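Local coordinates for protein MGS-M4 (Unidentified, PDB 4Q3M) that probably catalyses the NAD(P)H-dependent reduction of carbonyl compounds as a TIM-barrel aldo-keto reductase, although its natural substrate is unknown, at residues Ile63-Glu67 / Ile68-Thr72; Thr72-Asn76 / Thr77-Tyr81; Lys254-Arg257 / Ser258-Thr261. All coordinates share one frame; numbering follows the deposited sequence.

Contact 1. Residues Ile63-Glu67 / Ile68-Thr72; sequences IPREE and IFVTT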
loop_
_atom_site.group_PDB
_atom_site.type_symbol
_atom_site.label_atom_id
_atom_site.label_comp_id
_atom_site.label_asym_id
_atom_site.label_seq_id
_atom_site.Cartn_x
_atom_site.Cartn_y
_atom_site.Cartn_z
ATOM N N ILE A 63 -32.528 23.725 2.231
ATOM C CA ILE A 63 -32.754 22.392 1.685
ATOM C C ILE A 63 -32.969 21.402 2.824
ATOM O O ILE A 63 -32.145 21.322 3.735
ATOM C CB ILE A 63 -31.574 21.929 0.805
ATOM C CG1 ILE A 63 -31.415 22.852 -0.405
ATOM C CG2 ILE A 63 -31.771 20.489 0.353
ATOM C CD1 ILE A 63 -30.319 22.427 -1.357
ATOM N N PRO A 64 -34.087 20.657 2.778
ATOM C CA PRO A 64 -34.463 19.680 3.808
ATOM C C PRO A 64 -33.320 18.740 4.193
ATOM O O PRO A 64 -32.646 18.191 3.321
ATOM C CB PRO A 64 -35.606 18.908 3.149
ATOM C CG PRO A 64 -36.232 19.901 2.239
ATOM C CD PRO A 64 -35.101 20.743 1.711
ATOM N N ARG A 65 -33.119 18.575 5.497
ATOM C CA ARG A 65 -32.014 17.791 6.043
ATOM C C ARG A 65 -31.953 16.363 5.504
ATOM O O ARG A 65 -30.880 15.878 5.142
ATOM C CB ARG A 65 -32.112 17.762 7.572
ATOM C CG ARG A 65 -31.251 16.704 8.244
ATOM C CD ARG A 65 -29.771 16.981 8.057
ATOM N NE ARG A 65 -28.948 15.895 8.582
ATOM C CZ ARG A 65 -28.553 14.845 7.869
ATOM N NH1 ARG A 65 -28.906 14.737 6.596
ATOM N NH2 ARG A 65 -27.807 13.904 8.430
ATOM N N GLU A 66 -33.101 15.699 5.441
ATOM C CA GLU A 66 -33.147 14.290 5.055
ATOM C C GLU A 66 -32.837 14.054 3.578
ATOM O O GLU A 66 -32.749 12.910 3.136
ATOM C CB GLU A 66 -34.515 13.692 5.387
ATOM C CG GLU A 66 -34.626 13.165 6.807
ATOM C CD GLU A 66 -35.762 12.176 6.972
ATOM O OE1 GLU A 66 -36.769 12.295 6.243
ATOM O OE2 GLU A 66 -35.643 11.273 7.828
ATOM N N GLU A 67 -32.671 15.130 2.818
ATOM C CA GLU A 67 -32.346 15.008 1.404
ATOM C C GLU A 67 -30.869 15.301 1.156
ATOM O O GLU A 67 -30.418 15.342 0.012
ATOM C CB GLU A 67 -33.228 15.938 0.570
ATOM C CG GLU A 67 -34.629 16.110 1.138
ATOM C CD GLU A 67 -35.595 16.738 0.151
ATOM O OE1 GLU A 67 -35.129 17.366 -0.823
ATOM O OE2 GLU A 67 -36.821 16.606 0.353
ATOM N N ILE A 68 -30.123 15.498 2.238
ATOM C CA ILE A 68 -28.687 15.734 2.149
ATOM C C ILE A 68 -27.903 14.667 2.909
ATOM O O ILE A 68 -28.101 14.471 4.109
ATOM C CB ILE A 68 -28.303 17.122 2.692
ATOM C CG1 ILE A 68 -29.065 18.219 1.947
ATOM C CG2 ILE A 68 -26.801 17.342 2.581
ATOM C CD1 ILE A 68 -28.738 19.618 2.421
ATOM N N PHE A 69 -27.012 13.983 2.199
ATOM C CA PHE A 69 -26.185 12.936 2.788
ATOM C C PHE A 69 -24.932 13.538 3.414
ATOM O O PHE A 69 -24.090 14.099 2.715
ATOM C CB PHE A 69 -25.808 11.900 1.724
ATOM C CG PHE A 69 -25.320 10.593 2.286
ATOM C CD1 PHE A 69 -24.009 10.447 2.708
ATOM C CD2 PHE A 69 -26.171 9.504 2.375
ATOM C CE1 PHE A 69 -23.561 9.244 3.218
ATOM C CE2 PHE A 69 -25.727 8.298 2.885
ATOM C CZ PHE A 69 -24.420 8.169 3.305
ATOM N N VAL A 70 -24.809 13.419 4.732
ATOM C CA VAL A 70 -23.660 13.978 5.438
ATOM C C VAL A 70 -22.769 12.888 6.021
ATOM O O VAL A 70 -23.210 12.080 6.840
ATOM C CB VAL A 70 -24.097 14.922 6.573
ATOM C CG1 VAL A 70 -22.878 15.537 7.246
ATOM C CG2 VAL A 70 -25.018 16.004 6.036
ATOM N N THR A 71 -21.511 12.874 5.593
ATOM C CA THR A 71 -20.536 11.921 6.104
ATOM C C THR A 71 -19.418 12.627 6.857
ATOM O O THR A 71 -18.803 13.559 6.339
ATOM C CB THR A 71 -19.910 11.081 4.972
ATOM O OG1 THR A 71 -20.933 10.342 4.296
ATOM C CG2 THR A 71 -18.878 10.110 5.532
ATOM N N THR A 72 -19.165 12.190 8.084
ATOM C CA THR A 72 -17.986 12.635 8.811
ATOM C C THR A 72 -17.223 11.418 9.320
ATOM O O THR A 72 -17.736 10.298 9.298
ATOM C CB THR A 72 -18.337 13.570 9.980
ATOM O OG1 THR A 72 -17.136 14.148 10.507
ATOM C CG2 THR A 72 -19.058 12.814 11.075
#
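The backbone N of I68 donates to R65 O at 3.0 Å with an N-H...O angle of 160°. A second bond of the same three-residue spacing, from E67 N to P64 O, precedes it, and together they define the short 3-10 turn at 65-67 from which the chain runs straight into strand 69-74.

The polar contribution comes from R65. Its CB starts away from the strand, yet the chain bends at chi2 (66°) and carries the guanidinium back alongside it. R65 NH1 then lies 2.6 Å from I68 O, which sits at the edge of the guanidinium, near its plane. The stronger partner is D101, whose OD2 forms a salt bridge with R65 NH2 and also takes a hydrogen bond from V70 N. That one carboxylate oxygen therefore ties the arginine to the strand, while the Y99 carbonyl accepts a hydrogen bond from R65 NH2 and R65 also makes a cation-pi contact with Y99.

Apolar packing fills in around these bonds. V70 CG2 lies over one guanidinium face, displaced toward the rim and 4.1 Å from R65 CZ. I63 and I68 meet almost at right angles, with the CG2 branch of I63 3.8 Å from CD1 at the end of the buried I68 chain. I68 reaches this position because CG1 points anti to its own carbonyl carbon (chi1 -57°) and the chain then extends. Its CG1 also passes 3.8 Å from P64 O, so the turn backbone itself helps to cover the isoleucine.

Taken together, this is an alpha-to-beta connection of a TIM barrel: the loop after helix 51-59 turns once in 3-10 form and enters the N-terminal end of strand 69-74, third of the eight parallel barrel strands.

Contact 2. Residues Thr72-Asn76 / Thr77-Tyr81; sequences TKLWN and TDQGY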
loop_
_atom_site.group_PDB
_atom_site.type_symbol
_atom_site.label_atom_id
_atom_site.label_comp_id
_atom_site.label_asym_id
_atom_site.label_seq_id
_atom_site.Cartn_x
_atom_site.Cartn_y
_atom_site.Cartn_z
ATOM N N THR A 72 -19.165 12.190 8.084
ATOM C CA THR A 72 -17.986 12.635 8.811
ATOM C C THR A 72 -17.223 11.418 9.320
ATOM O O THR A 72 -17.736 10.298 9.298
ATOM C CB THR A 72 -18.337 13.570 9.980
ATOM O OG1 THR A 72 -17.136 14.148 10.507
ATOM C CG2 THR A 72 -19.058 12.814 11.075
ATOM N N LYS A 73 -15.993 11.639 9.764
ATOM C CA LYS A 73 -15.123 10.535 10.140
ATOM C C LYS A 73 -14.558 10.712 11.537
ATOM O O LYS A 73 -14.469 11.826 12.052
ATOM C CB LYS A 73 -13.978 10.395 9.137
ATOM C CG LYS A 73 -14.416 10.502 7.689
ATOM C CD LYS A 73 -13.250 10.332 6.737
ATOM C CE LYS A 73 -13.670 10.631 5.308
ATOM N NZ LYS A 73 -13.978 12.075 5.104
ATOM N N LEU A 74 -14.168 9.598 12.140
ATOM C CA LEU A 74 -13.574 9.621 13.462
ATOM C C LEU A 74 -12.053 9.571 13.330
ATOM O O LEU A 74 -11.519 8.699 12.648
ATOM C CB LEU A 74 -14.067 8.444 14.291
ATOM C CG LEU A 74 -13.183 8.223 15.507
ATOM C CD1 LEU A 74 -13.751 9.035 16.640
ATOM C CD2 LEU A 74 -13.075 6.782 15.868
ATOM N N TRP A 75 -11.356 10.497 13.982
ATOM C CA TRP A 75 -9.906 10.588 13.833
ATOM C C TRP A 75 -9.160 9.562 14.691
ATOM O O TRP A 75 -9.690 9.066 15.687
ATOM C CB TRP A 75 -9.431 12.005 14.165
ATOM C CG TRP A 75 -7.975 12.235 13.905
ATOM C CD1 TRP A 75 -7.032 12.617 14.812
ATOM C CD2 TRP A 75 -7.290 12.080 12.655
ATOM N NE1 TRP A 75 -5.804 12.719 14.204
ATOM C CE2 TRP A 75 -5.935 12.393 12.880
ATOM C CE3 TRP A 75 -7.690 11.709 11.366
ATOM C CZ2 TRP A 75 -4.979 12.349 11.867
ATOM C CZ3 TRP A 75 -6.740 11.665 10.362
ATOM C CH2 TRP A 75 -5.400 11.983 10.619
ATOM N N ASN A 76 -7.929 9.259 14.285
ATOM C CA ASN A 76 -7.099 8.231 14.910
ATOM C C ASN A 76 -6.965 8.346 16.427
ATOM O O ASN A 76 -6.983 7.340 17.136
ATOM C CB ASN A 76 -5.699 8.251 14.288
ATOM C CG ASN A 76 -5.731 8.174 12.775
ATOM O OD1 ASN A 76 -6.798 8.187 12.162
ATOM N ND2 ASN A 76 -4.554 8.102 12.162
ATOM N N THR A 77 -6.829 9.573 16.918
ATOM C CA THR A 77 -6.589 9.806 18.339
ATOM C C THR A 77 -7.800 9.475 19.207
ATOM O O THR A 77 -7.676 9.333 20.424
ATOM C CB THR A 77 -6.186 11.270 18.605
ATOM O OG1 THR A 77 -7.261 12.140 18.230
ATOM C CG2 THR A 77 -4.940 11.634 17.813
ATOM N N ASP A 78 -8.967 9.350 18.586
ATOM C CA ASP A 78 -10.200 9.134 19.335
ATOM C C ASP A 78 -10.683 7.686 19.278
ATOM O O ASP A 78 -11.780 7.379 19.747
ATOM C CB ASP A 78 -11.303 10.054 18.812
ATOM C CG ASP A 78 -11.034 11.516 19.093
ATOM O OD1 ASP A 78 -10.402 11.822 20.125
ATOM O OD2 ASP A 78 -11.461 12.361 18.277
ATOM N N GLN A 79 -9.876 6.798 18.704
ATOM C CA GLN A 79 -10.263 5.394 18.602
ATOM C C GLN A 79 -10.335 4.747 19.982
ATOM O O GLN A 79 -9.500 5.010 20.849
ATOM C CB GLN A 79 -9.299 4.623 17.696
ATOM C CG GLN A 79 -9.410 4.999 16.225
ATOM C CD GLN A 79 -8.802 3.959 15.303
ATOM O OE1 GLN A 79 -8.530 2.830 15.714
ATOM N NE2 GLN A 79 -8.590 4.334 14.047
ATOM N N GLY A 80 -11.342 3.902 20.174
ATOM C CA GLY A 80 -11.641 3.336 21.476
ATOM C C GLY A 80 -13.085 3.639 21.822
ATOM O O GLY A 80 -13.578 4.722 21.512
ATOM N N TYR A 81 -13.758 2.690 22.470
ATOM C CA TYR A 81 -15.203 2.762 22.687
ATOM C C TYR A 81 -15.680 4.072 23.316
ATOM O O TYR A 81 -16.489 4.788 22.725
ATOM C CB TYR A 81 -15.663 1.589 23.559
ATOM C CG TYR A 81 -17.168 1.450 23.640
ATOM C CD1 TYR A 81 -17.874 0.761 22.662
ATOM C CD2 TYR A 81 -17.882 2.011 24.692
ATOM C CE1 TYR A 81 -19.248 0.633 22.729
ATOM C CE2 TYR A 81 -19.257 1.888 24.766
ATOM C CZ TYR A 81 -19.935 1.198 23.783
ATOM O OH TYR A 81 -21.302 1.072 23.852
HETATM O O HOH W 1 -9.120 6.684 12.729
HETATM O O HOH W 2 -12.934 12.032 15.955
#
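In the beta-to-alpha loop that leaves the third barrel strand, L74 packs against D78 and Q79 across a short 3-10 turn. D78 N donates to W75 O at 3.0 Å (158°), and the next bond, from Q79 N to N76 O, is weak at 3.3 Å.

L74 sends its two methyls to different partners. Its CG lies anti to the backbone N (chi1 164°), which brings the end of the side chain over to the turn: L74 CD1 meets D78 CB at 3.4 Å, and L74 CD2 lies 4.1 Å from Q79 CG. On the W75 side, the indole presents its edge: CD1 comes 3.5 Å from T77 OG1, which lies near the ring plane.

Two waters complete the turn. One accepts from Q79 NE2 at 2.7 Å and lies near L74 O and N76 OD1; the other accepts from W75 N and donates to D78 OD2 at 2.8 Å, bridging strand end and turn. N76 ND2 donates to Y274 O, and Q79 NE2, besides the water, to W107 O.

Around the turn, L74 reaches T117 of helix 111-126 as well as T84 and A87 of helix 81-94, which begins just after G80 at its N-cap position, while W75 meets H106 edge-to-face just beyond strand 102-105.

Contact 3. Residues Lys254-Arg257 / Ser258-Thr261; sequences KSIR and SVNT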
loop_
_atom_site.group_PDB
_atom_site.type_symbol
_atom_site.label_atom_id
_atom_site.label_comp_id
_atom_site.label_asym_id
_atom_site.label_seq_id
_atom_site.Cartn_x
_atom_site.Cartn_y
_atom_site.Cartn_z
ATOM N N LYS A 254 -11.882 0.125 -21.224
ATOM C CA LYS A 254 -10.697 -0.702 -21.413
ATOM C C LYS A 254 -9.477 0.165 -21.711
ATOM O O LYS A 254 -8.340 -0.249 -21.484
ATOM C CB LYS A 254 -10.921 -1.715 -22.537
ATOM C CG LYS A 254 -10.534 -3.137 -22.163
ATOM C CD LYS A 254 -11.204 -3.559 -20.863
ATOM C CE LYS A 254 -10.855 -4.992 -20.495
ATOM N NZ LYS A 254 -10.913 -5.215 -19.023
ATOM N N SER A 255 -9.723 1.368 -22.218
ATOM C CA SER A 255 -8.651 2.320 -22.485
ATOM C C SER A 255 -8.214 3.002 -21.191
ATOM O O SER A 255 -7.035 3.301 -21.001
ATOM C CB SER A 255 -9.097 3.362 -23.512
ATOM O OG SER A 255 -7.999 4.126 -23.977
ATOM N N ILE A 256 -9.176 3.245 -20.306
ATOM C CA ILE A 256 -8.896 3.824 -18.997
ATOM C C ILE A 256 -8.234 2.784 -18.095
ATOM O O ILE A 256 -7.457 3.120 -17.203
ATOM C CB ILE A 256 -10.188 4.359 -18.329
ATOM C CG1 ILE A 256 -10.840 5.429 -19.207
ATOM C CG2 ILE A 256 -9.902 4.921 -16.943
ATOM C CD1 ILE A 256 -12.044 6.091 -18.574
ATOM N N ARG A 257 -8.534 1.514 -18.345
ATOM C CA ARG A 257 -7.989 0.421 -17.546
ATOM C C ARG A 257 -6.461 0.373 -17.596
ATOM O O ARG A 257 -5.808 0.062 -16.599
ATOM C CB ARG A 257 -8.568 -0.916 -18.019
ATOM C CG ARG A 257 -8.040 -2.125 -17.266
ATOM C CD ARG A 257 -8.354 -2.030 -15.784
ATOM N NE ARG A 257 -7.758 -3.123 -15.024
ATOM C CZ ARG A 257 -6.548 -3.082 -14.477
ATOM N NH1 ARG A 257 -5.797 -1.996 -14.605
ATOM N NH2 ARG A 257 -6.086 -4.125 -13.802
ATOM N N SER A 258 -5.898 0.695 -18.756
ATOM C CA SER A 258 -4.460 0.568 -18.974
ATOM C C SER A 258 -3.642 1.661 -18.290
ATOM O O SER A 258 -2.439 1.499 -18.083
ATOM C CB SER A 258 -4.155 0.570 -20.474
ATOM O OG SER A 258 -4.687 -0.581 -21.105
ATOM N N VAL A 259 -4.285 2.769 -17.935
ATOM C CA VAL A 259 -3.561 3.898 -17.358
ATOM C C VAL A 259 -3.302 3.696 -15.865
ATOM O O VAL A 259 -2.788 4.588 -15.187
ATOM C CB VAL A 259 -4.313 5.229 -17.586
ATOM C CG1 VAL A 259 -4.832 5.297 -19.009
ATOM C CG2 VAL A 259 -5.457 5.384 -16.608
ATOM N N ASN A 260 -3.647 2.515 -15.361
ATOM C CA ASN A 260 -3.316 2.141 -13.992
ATOM C C ASN A 260 -1.820 1.896 -13.843
ATOM O O ASN A 260 -1.221 1.167 -14.633
ATOM C CB ASN A 260 -4.093 0.894 -13.569
ATOM C CG ASN A 260 -3.881 0.542 -12.108
ATOM O OD1 ASN A 260 -4.075 1.374 -11.223
ATOM N ND2 ASN A 260 -3.473 -0.696 -11.849
ATOM N N THR A 261 -1.217 2.509 -12.831
ATOM C CA THR A 261 0.210 2.343 -12.583
ATOM C C THR A 261 0.456 1.640 -11.254
ATOM O O THR A 261 1.441 0.918 -11.095
ATOM C CB THR A 261 0.947 3.696 -12.582
ATOM O OG1 THR A 261 0.487 4.492 -11.482
ATOM C CG2 THR A 261 0.698 4.441 -13.886
#
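R257, S258 and V259 carry this contact, a type I beta turn from R257 to N260 that continues directly from helix 250-257. The backbone evidence is modest: V259 N donates to I256 O at 3.3 Å just before the turn, and the bond that closes it, N260 N to R257 O, is weak at 3.5 Å.

S258 lies on the exposed outer side of the turn. With OG anti to its own carbonyl carbon (chi1 -66°), the hydroxyl faces back along the helix and lies 3.7 Å from K254 O, so it approaches the preceding turn without a hydrogen bond to it.

V259 folds its two methyls back over helix carbonyls. CG1 lies 3.6 Å from S255 O, and CG2 sits close to I256 O, an oxygen that also accepts from Q166 NE2. The same side chain touches V163, T200 and M201, joining the turn to helix 199-207 and a neighbouring loop. With an alanine here, both gamma methyls go, and a gap is likely to open between the S255 and I256 carbonyls and M201.

R257 starts away from the turn, bends at chi2 (60°) and runs alongside N260. Both side chains point the same way, with guanidinium and amide planes 71° apart. Both reach D273 of the second subunit: R257 NH2 forms a salt bridge with OD1, and N260 ND2 hydrogen-bonds OD2, while N260 OD1 accepts from Q166 N. The turn thus presents a paired grip to the partner chain, and R257 NH1 lies 3.5 Å from N260 CB, which sits at the guanidinium edge.

Contacts 1 and 2 share T72 and follow strand 69-74 from entry to exit, their centres 22 Å apart. K73, within contact 2, forms a salt bridge with D43, consistent with the lysine-aspartate pair of the aldo-keto reductase active site, which probably places contact 2 at the catalytic, C-terminal end of the barrel and contact 1 at the N-terminal end of the strand. Contact 3 stands across the chain's centre, 34 Å from contact 1 and 35 Å from contact 2 between centres, with nearest atoms about 24 and 21 Å away. The C-terminal tail relates contacts 2 and 3: N76 holds Y274 of its own chain, whereas R257 and N260 bind D273 of the second subunit.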